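Local coordinates for putative cytoplasmic protein (Salmonella typhimurium, PDB 2GK3) that is of unknown function but forms hexamers and is probably related to class I glutamine amidotransferases, at residues E109-Y114 and G119-I124; V80-D85 and N248-I253; L210-Y215 and K219-M224. All coordinates share one frame; numbering follows the deposited sequence.

Contact 1: residues E109-Y114 and G119-I124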
loop_
_atom_site.group_PDB
_atom_site.type_symbol
_atom_site.label_atom_id
_atom_site.label_comp_id
_atom_site.label_asym_id
_atom_site.label_seq_id
_atom_site.Cartn_x
_atom_site.Cartn_y
_atom_site.Cartn_z
ATOM N N GLU E 109 11.008 25.517 14.927
ATOM C CA GLU E 109 11.751 26.664 15.484
ATOM C C GLU E 109 11.062 27.988 15.119
ATOM O O GLU E 109 10.848 28.826 15.985
ATOM C CB GLU E 109 13.225 26.678 15.084
ATOM C CG GLU E 109 14.032 25.476 15.583
ATOM C CD GLU E 109 14.408 25.510 17.079
ATOM O OE1 GLU E 109 14.089 26.471 17.798
ATOM O OE2 GLU E 109 15.045 24.546 17.551
ATOM N N SER E 110 10.650 28.128 13.855
ATOM C CA SER E 110 9.981 29.351 13.370
ATOM C C SER E 110 8.737 29.616 14.185
ATOM O O SER E 110 8.541 30.730 14.691
ATOM C CB SER E 110 9.606 29.229 11.889
ATOM O OG SER E 110 10.767 29.094 11.089
ATOM N N ILE E 111 7.913 28.577 14.326
ATOM C CA ILE E 111 6.683 28.661 15.123
ATOM C C ILE E 111 6.992 29.030 16.571
ATOM O O ILE E 111 6.312 29.878 17.151
ATOM C CB ILE E 111 5.814 27.377 15.010
ATOM C CG1 ILE E 111 5.253 27.271 13.585
ATOM C CG2 ILE E 111 4.690 27.387 16.052
ATOM C CD1 ILE E 111 4.658 25.903 13.214
ATOM N N LYS E 112 8.036 28.420 17.132
ATOM C CA LYS E 112 8.490 28.739 18.485
ATOM C C LYS E 112 8.854 30.232 18.642
ATOM O O LYS E 112 8.362 30.899 19.558
ATOM C CB LYS E 112 9.685 27.848 18.874
ATOM C CG LYS E 112 10.278 28.155 20.251
ATOM C CD LYS E 112 11.093 26.998 20.791
ATOM C CE LYS E 112 12.508 27.106 20.333
ATOM N NZ LYS E 112 13.337 25.979 20.788
ATOM N N GLU E 113 9.713 30.740 17.757
ATOM C CA GLU E 113 10.090 32.163 17.757
ATOM C C GLU E 113 8.904 33.122 17.563
ATOM O O GLU E 113 8.825 34.178 18.201
ATOM C CB GLU E 113 11.183 32.429 16.716
ATOM C CG GLU E 113 12.475 31.638 16.999
ATOM C CD GLU E 113 13.068 31.894 18.417
ATOM O OE1 GLU E 113 13.224 30.918 19.204
ATOM O OE2 GLU E 113 13.373 33.068 18.740
ATOM N N TYR E 114 7.976 32.733 16.698
ATOM C CA TYR E 114 6.755 33.473 16.491
ATOM C C TYR E 114 5.976 33.576 17.819
ATOM O O TYR E 114 5.481 34.657 18.173
ATOM C CB TYR E 114 5.949 32.809 15.367
ATOM C CG TYR E 114 4.459 33.053 15.421
ATOM C CD1 TYR E 114 3.872 34.098 14.700
ATOM C CD2 TYR E 114 3.628 32.232 16.198
ATOM C CE1 TYR E 114 2.485 34.321 14.759
ATOM C CE2 TYR E 114 2.249 32.448 16.270
ATOM C CZ TYR E 114 1.686 33.484 15.549
ATOM O OH TYR E 114 0.332 33.689 15.629
ATOM N N GLY E 119 3.184 35.947 19.193
ATOM C CA GLY E 119 2.167 35.156 18.519
ATOM C C GLY E 119 1.391 34.207 19.423
ATOM O O GLY E 119 1.897 33.751 20.462
ATOM N N GLY E 120 0.158 33.896 19.024
ATOM C CA GLY E 120 -0.618 32.833 19.674
ATOM C C GLY E 120 -0.558 31.486 18.955
ATOM O O GLY E 120 -0.413 31.402 17.711
ATOM N N LEU E 121 -0.689 30.421 19.737
ATOM C CA LEU E 121 -0.639 29.062 19.210
ATOM C C LEU E 121 -1.758 28.237 19.827
ATOM O O LEU E 121 -1.879 28.161 21.066
ATOM C CB LEU E 121 0.722 28.413 19.515
ATOM C CG LEU E 121 0.989 26.974 19.031
ATOM C CD1 LEU E 121 0.807 26.909 17.534
ATOM C CD2 LEU E 121 2.389 26.446 19.432
ATOM N N LEU E 122 -2.584 27.638 18.969
ATOM C CA LEU E 122 -3.577 26.687 19.427
ATOM C C LEU E 122 -3.322 25.347 18.737
ATOM O O LEU E 122 -3.166 25.293 17.518
ATOM C CB LEU E 122 -5.010 27.184 19.158
ATOM C CG LEU E 122 -6.137 26.120 19.166
ATOM C CD1 LEU E 122 -6.449 25.542 20.585
ATOM C CD2 LEU E 122 -7.412 26.655 18.487
HETATM N N MSE E 123 -3.222 24.283 19.536
HETATM C CA MSE E 123 -3.222 22.932 19.006
HETATM C C MSE E 123 -4.569 22.284 19.316
HETATM O O MSE E 123 -5.072 22.387 20.441
HETATM C CB MSE E 123 -2.069 22.086 19.569
HETATM C CG MSE E 123 -2.011 20.640 18.957
HETATM SE SE MSE E 123 -0.340 19.707 19.216
HETATM C CE MSE E 123 0.775 20.568 17.852
ATOM N N ILE E 124 -5.139 21.619 18.307
ATOM C CA ILE E 124 -6.401 20.899 18.449
ATOM C C ILE E 124 -6.107 19.411 18.367
ATOM O O ILE E 124 -5.343 18.969 17.499
ATOM C CB ILE E 124 -7.419 21.324 17.357
ATOM C CG1 ILE E 124 -7.774 22.811 17.509
ATOM C CG2 ILE E 124 -8.675 20.404 17.370
ATOM C CD1 ILE E 124 -8.694 23.375 16.382
#

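Contact 2: residues V80-D85 and N248-I253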
loop_
_atom_site.group_PDB
_atom_site.type_symbol
_atom_site.label_atom_id
_atom_site.label_comp_id
_atom_site.label_asym_id
_atom_site.label_seq_id
_atom_site.Cartn_x
_atom_site.Cartn_y
_atom_site.Cartn_z
ATOM N N VAL E 80 -2.755 34.469 15.568
ATOM C CA VAL E 80 -2.720 33.097 16.060
ATOM C C VAL E 80 -2.344 32.105 14.935
ATOM O O VAL E 80 -2.683 32.320 13.766
ATOM C CB VAL E 80 -4.093 32.652 16.678
ATOM C CG1 VAL E 80 -3.960 31.294 17.385
ATOM C CG2 VAL E 80 -4.634 33.710 17.623
ATOM N N ILE E 81 -1.631 31.034 15.297
ATOM C CA ILE E 81 -1.478 29.860 14.441
ATOM C C ILE E 81 -2.219 28.686 15.083
ATOM O O ILE E 81 -2.058 28.417 16.275
ATOM C CB ILE E 81 0.000 29.527 14.176
ATOM C CG1 ILE E 81 0.638 30.630 13.306
ATOM C CG2 ILE E 81 0.157 28.124 13.519
ATOM C CD1 ILE E 81 2.166 30.610 13.234
ATOM N N VAL E 82 -3.047 28.005 14.289
ATOM C CA VAL E 82 -3.727 26.786 14.717
ATOM C C VAL E 82 -3.164 25.562 14.013
ATOM O O VAL E 82 -3.048 25.537 12.793
ATOM C CB VAL E 82 -5.249 26.874 14.523
ATOM C CG1 VAL E 82 -5.934 25.664 15.117
ATOM C CG2 VAL E 82 -5.794 28.134 15.196
ATOM N N ILE E 83 -2.773 24.553 14.796
ATOM C CA ILE E 83 -2.297 23.280 14.264
ATOM C C ILE E 83 -3.307 22.196 14.641
ATOM O O ILE E 83 -3.638 22.020 15.813
ATOM C CB ILE E 83 -0.897 22.907 14.827
ATOM C CG1 ILE E 83 0.129 24.008 14.524
ATOM C CG2 ILE E 83 -0.445 21.521 14.322
ATOM C CD1 ILE E 83 1.480 23.856 15.282
ATOM N N SER E 84 -3.798 21.467 13.646
ATOM C CA SER E 84 -4.803 20.454 13.882
ATOM C C SER E 84 -4.632 19.259 12.938
ATOM O O SER E 84 -4.589 19.417 11.718
ATOM C CB SER E 84 -6.207 21.068 13.781
ATOM O OG SER E 84 -7.192 20.113 14.153
ATOM N N ASP E 85 -4.536 18.063 13.524
ATOM C CA ASP E 85 -4.370 16.811 12.762
ATOM C C ASP E 85 -3.272 16.887 11.701
ATOM O O ASP E 85 -3.439 16.416 10.575
ATOM C CB ASP E 85 -5.707 16.343 12.143
ATOM C CG ASP E 85 -6.219 15.036 12.744
ATOM O OD1 ASP E 85 -5.420 14.292 13.335
ATOM O OD2 ASP E 85 -7.425 14.733 12.597
ATOM N N ASN E 248 -13.711 32.750 20.755
ATOM C CA ASN E 248 -13.218 33.250 22.046
ATOM C C ASN E 248 -11.813 32.770 22.367
ATOM O O ASN E 248 -11.013 33.547 22.873
ATOM C CB ASN E 248 -14.132 32.878 23.228
ATOM C CG ASN E 248 -15.520 33.477 23.129
ATOM O OD1 ASN E 248 -15.781 34.395 22.333
ATOM N ND2 ASN E 248 -16.432 32.959 23.955
ATOM N N THR E 249 -11.501 31.501 22.078
ATOM C CA THR E 249 -10.161 31.014 22.435
ATOM C C THR E 249 -9.100 31.605 21.511
ATOM O O THR E 249 -7.989 31.960 21.952
ATOM C CB THR E 249 -10.026 29.457 22.611
ATOM O OG1 THR E 249 -9.262 28.897 21.552
ATOM C CG2 THR E 249 -11.333 28.749 22.710
ATOM N N LEU E 250 -9.451 31.753 20.233
ATOM C CA LEU E 250 -8.565 32.462 19.292
ATOM C C LEU E 250 -8.267 33.873 19.783
ATOM O O LEU E 250 -7.118 34.288 19.843
ATOM C CB LEU E 250 -9.186 32.494 17.894
ATOM C CG LEU E 250 -9.074 31.151 17.197
ATOM C CD1 LEU E 250 -9.613 31.217 15.774
ATOM C CD2 LEU E 250 -7.604 30.683 17.236
ATOM N N GLN E 251 -9.328 34.565 20.188
ATOM C CA GLN E 251 -9.279 35.946 20.651
ATOM C C GLN E 251 -8.532 36.074 21.993
ATOM O O GLN E 251 -7.805 37.049 22.232
ATOM C CB GLN E 251 -10.714 36.464 20.790
ATOM C CG GLN E 251 -10.928 37.876 20.279
ATOM C CD GLN E 251 -11.689 37.920 18.973
ATOM O OE1 GLN E 251 -12.649 37.166 18.777
ATOM N NE2 GLN E 251 -11.288 38.826 18.080
ATOM N N PHE E 252 -8.715 35.087 22.868
ATOM C CA PHE E 252 -8.033 35.086 24.161
ATOM C C PHE E 252 -6.497 35.078 24.048
ATOM O O PHE E 252 -5.804 35.791 24.784
ATOM C CB PHE E 252 -8.518 33.922 25.037
ATOM C CG PHE E 252 -8.139 34.069 26.492
ATOM C CD1 PHE E 252 -8.855 34.933 27.329
ATOM C CD2 PHE E 252 -7.059 33.359 27.020
ATOM C CE1 PHE E 252 -8.507 35.088 28.666
ATOM C CE2 PHE E 252 -6.696 33.499 28.354
ATOM C CZ PHE E 252 -7.424 34.375 29.184
ATOM N N ILE E 253 -5.988 34.285 23.112
ATOM C CA ILE E 253 -4.550 34.054 22.960
ATOM C C ILE E 253 -3.902 34.904 21.836
ATOM O O ILE E 253 -2.690 34.837 21.612
ATOM C CB ILE E 253 -4.242 32.521 22.784
ATOM C CG1 ILE E 253 -4.613 32.036 21.379
ATOM C CG2 ILE E 253 -5.000 31.682 23.832
ATOM C CD1 ILE E 253 -4.260 30.578 21.097
#

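Contact 3: residues L210-Y215 and K219-M224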
loop_
_atom_site.group_PDB
_atom_site.type_symbol
_atom_site.label_atom_id
_atom_site.label_comp_id
_atom_site.label_asym_id
_atom_site.label_seq_id
_atom_site.Cartn_x
_atom_site.Cartn_y
_atom_site.Cartn_z
ATOM N N LEU E 210 -9.577 21.812 27.851
ATOM C CA LEU E 210 -9.172 23.134 27.380
ATOM C C LEU E 210 -8.191 23.746 28.363
ATOM O O LEU E 210 -8.516 23.901 29.534
ATOM C CB LEU E 210 -10.394 24.042 27.170
ATOM C CG LEU E 210 -10.169 25.425 26.551
ATOM C CD1 LEU E 210 -9.516 25.375 25.132
ATOM C CD2 LEU E 210 -11.482 26.204 26.529
ATOM N N VAL E 211 -7.005 24.100 27.870
ATOM C CA VAL E 211 -5.897 24.561 28.710
ATOM C C VAL E 211 -5.243 25.800 28.094
ATOM O O VAL E 211 -4.918 25.804 26.902
ATOM C CB VAL E 211 -4.798 23.460 28.886
ATOM C CG1 VAL E 211 -3.638 23.968 29.767
ATOM C CG2 VAL E 211 -5.398 22.160 29.470
ATOM N N PHE E 212 -5.046 26.832 28.921
ATOM C CA PHE E 212 -4.405 28.085 28.490
ATOM C C PHE E 212 -3.056 28.288 29.173
ATOM O O PHE E 212 -2.899 28.012 30.358
ATOM C CB PHE E 212 -5.332 29.300 28.736
ATOM C CG PHE E 212 -6.580 29.287 27.888
ATOM C CD1 PHE E 212 -6.555 29.785 26.593
ATOM C CD2 PHE E 212 -7.765 28.732 28.371
ATOM C CE1 PHE E 212 -7.689 29.737 25.790
ATOM C CE2 PHE E 212 -8.901 28.694 27.589
ATOM C CZ PHE E 212 -8.868 29.194 26.298
ATOM N N GLY E 213 -2.076 28.762 28.428
ATOM C CA GLY E 213 -0.809 29.124 29.041
ATOM C C GLY E 213 -0.126 30.294 28.379
ATOM O O GLY E 213 -0.731 31.015 27.578
ATOM N N GLU E 214 1.142 30.482 28.716
ATOM C CA GLU E 214 1.939 31.528 28.109
ATOM C C GLU E 214 3.298 30.964 27.802
ATOM O O GLU E 214 3.722 29.970 28.402
ATOM C CB GLU E 214 2.037 32.737 29.032
ATOM C CG GLU E 214 0.667 33.192 29.544
ATOM C CD GLU E 214 0.689 34.521 30.271
ATOM O OE1 GLU E 214 1.651 35.293 30.074
ATOM O OE2 GLU E 214 -0.280 34.799 31.027
ATOM N N TYR E 215 3.962 31.575 26.835
ATOM C CA TYR E 215 5.313 31.217 26.477
ATOM C C TYR E 215 6.055 32.462 26.011
ATOM O O TYR E 215 5.914 32.890 24.842
ATOM C CB TYR E 215 5.325 30.145 25.384
ATOM C CG TYR E 215 6.719 29.671 25.069
ATOM C CD1 TYR E 215 7.398 28.834 25.945
ATOM C CD2 TYR E 215 7.370 30.086 23.923
ATOM C CE1 TYR E 215 8.682 28.413 25.679
ATOM C CE2 TYR E 215 8.643 29.665 23.647
ATOM C CZ TYR E 215 9.295 28.837 24.533
ATOM O OH TYR E 215 10.558 28.420 24.259
ATOM N N LYS E 219 0.916 33.573 23.747
ATOM C CA LYS E 219 -0.104 32.902 24.525
ATOM C C LYS E 219 -0.501 31.613 23.832
ATOM O O LYS E 219 -0.480 31.512 22.604
ATOM C CB LYS E 219 -1.322 33.796 24.710
ATOM C CG LYS E 219 -1.158 34.815 25.808
ATOM C CD LYS E 219 -2.431 35.630 25.968
ATOM C CE LYS E 219 -2.559 36.162 27.399
ATOM N NZ LYS E 219 -3.427 35.283 28.287
ATOM N N THR E 220 -0.855 30.625 24.638
ATOM C CA THR E 220 -1.003 29.280 24.148
ATOM C C THR E 220 -2.310 28.647 24.609
ATOM O O THR E 220 -2.893 29.038 25.628
ATOM C CB THR E 220 0.211 28.414 24.552
ATOM O OG1 THR E 220 0.304 28.348 25.984
ATOM C CG2 THR E 220 1.505 29.011 23.977
ATOM N N ALA E 221 -2.773 27.682 23.825
ATOM C CA ALA E 221 -3.997 26.977 24.120
ATOM C C ALA E 221 -3.933 25.568 23.536
ATOM O O ALA E 221 -3.296 25.319 22.493
ATOM C CB ALA E 221 -5.198 27.725 23.577
ATOM N N CYS E 222 -4.569 24.639 24.230
ATOM C CA CYS E 222 -4.653 23.279 23.717
ATOM C C CYS E 222 -6.081 22.828 23.909
ATOM O O CYS E 222 -6.638 22.992 24.994
ATOM C CB CYS E 222 -3.687 22.338 24.454
ATOM S SG CYS E 222 -1.946 22.545 24.020
ATOM N N PHE E 223 -6.676 22.290 22.852
ATOM C CA PHE E 223 -7.966 21.671 22.975
ATOM C C PHE E 223 -7.748 20.202 22.693
ATOM O O PHE E 223 -7.290 19.845 21.610
ATOM C CB PHE E 223 -8.985 22.286 22.005
ATOM C CG PHE E 223 -10.373 21.755 22.196
ATOM C CD1 PHE E 223 -11.200 22.280 23.192
ATOM C CD2 PHE E 223 -10.846 20.717 21.407
ATOM C CE1 PHE E 223 -12.485 21.783 23.399
ATOM C CE2 PHE E 223 -12.138 20.218 21.592
ATOM C CZ PHE E 223 -12.963 20.752 22.592
HETATM N N MSE E 224 -8.081 19.351 23.661
HETATM C CA MSE E 224 -7.516 17.988 23.690
HETATM C C MSE E 224 -8.294 16.995 22.870
HETATM O O MSE E 224 -7.827 15.889 22.607
HETATM C CB MSE E 224 -7.334 17.474 25.132
HETATM C CG MSE E 224 -6.419 18.328 26.005
HETATM SE SE MSE E 224 -4.678 18.810 25.249
HETATM C CE MSE E 224 -4.754 20.495 26.146
HETATM O O HOH W 1 2.640 27.631 26.958
#

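Contact 1: residues E109-Y114 and G119-I124
The ring of Y114 lies against the glycine pair G119-G120. G119 CA sits over one ring face, 3.7 Å from the ring centroid and 23° off its normal, a CH-pi contact displaced toward the rim. G120 O approaches the same ring at its edge, in plane, and stands 3.2 Å from Y114 OH; that hydroxyl also has Y78 O as a weak hydrogen-bond partner. The backbones also join directly: G119 N donates to Y114 O over 2.8 Å at an N-H...O angle of 146°. Y114 reaches the glycines because its CG stands anti to the backbone N (chi1 155°). One helical turn back, I111 uses CG2, 4.2 Å from L121 CD1, and the two side chains cross at about a right angle. Further out, I72 and L75 of helix 72-75 and I81 of strand 80-84 also pack against Y114. Helix 107-116 passes through a tight connection, closed by the bond from G119 N to Y114 O, into strand 120-124, which runs parallel to strand 80-84, a helix-to-strand unit of the alpha/beta fold expected for a glutamine amidotransferase-like domain.

Contact 2: residues V80-D85 and N248-I253
V80 points its side chain at helix 242-253 and meets both L250 and I253. Its CG1 approaches L250 CD2 at 3.7 Å and I253 CD1 at 3.8 Å, while its other methyl, CG2, rests 3.4 Å from L250 O and so packs on the helix backbone. With CG1 anti to the backbone N (chi1 -171°), that methyl is aimed at the side-chain ends of L250 and I253, and CG2 is put beside L250 O. L250 supplies the second largest buried surface. Its CB does not aim straight at the strand, but its end swings nearer, and of its side chain CD2 does the touching: besides V80 it meets V82 CG2 at 3.7 Å, the L250 and V82 side chains crossing at about a right angle. One methyl therefore bridges two strand residues that point to the same side of the sheet. I253, also directed at the strand and one turn on from L250, extends CG1 and CD1 across V80 at about a right angle.

The axes of strand 80-84 and the helical segment approach to 9.2 Å, with 132° between their N-to-C directions. Around this patch V82 also touches L122 and I124 of strand 120-124, and I253 reaches A221 of strand 218-223. Side chains meet here only through aliphatic carbons, and the segments share no hydrogen bond, which implies that hydrophobic packing holds the helix to this strand.

Contact 3: residues L210-Y215 and K219-M224
Four backbone hydrogen bonds tie the strands in two reciprocal pairs. V211 N donates to C222 O at 3.1 Å, and C222 N returns a bond to V211 O at 2.9 Å. The second pair is straighter at hydrogen: G213 N to T220 O spans 2.9 Å with an N-H...O angle of 167°, and T220 N to G213 O spans 3.0 Å at 161°. Between these pairs the CA of A221 leans on V211 O at 3.2 Å, a CA-H...O contact.

T220 holds OG1 between its backbone N and carbonyl carbon (chi1 61°), turned over the backbone of G213, where the glycine has no side chain to obstruct it. That hydroxyl donates to a water 2.6 Å from OG1, which in turn donates to E214 O, so the water bridges the strands. These bonds define an antiparallel beta hairpin formed by strands 207-215 and 218-223; the second strand also pairs with strand 120-124 through K219 and A221, whose backbones bond to L121.

On the face carrying L210, F212, A221 and F223, F212 CE1 meets A221 CB obliquely at 3.9 Å. L210 CD1 comes to the edge of the F223 ring, near its plane. F212 also stacks on H174 and meets F252 edge-to-face, while W246 meets F223 edge-to-face, so helix 242-253 covers this side. On the other face V211 CG2 touches the terminal methyl CE of selenomethionine M224 at 3.8 Å, the M224 chain bending at chi2 and chi3 to bring it there; V150 packs against both residues.

Contacts 1 and 2 meet at the pairing of strands 120-124 and 80-84, where G120 O lies 2.7 Å from I81 N and L122 O lies 2.8 Å from I83 N, both probable hydrogen bonds. Contact 3 continues from the other edge of strand 120-124, with L121 O 2.9 Å from A221 N. The centres are about 10 Å (1 to 2), 11 Å (1 to 3) and 9 Å (2 to 3) apart. Helix 242-253 joins contacts 2 and 3: F252 CD2 packs 3.6 Å from F212 CD1. Along the chain, contacts 1 and 3 follow one another within the span between V80-D85 and N248-I253. In contact 2, D85 OD2 has a weak hydrogen bond to a glycerol, probably from the crystallisation liquor.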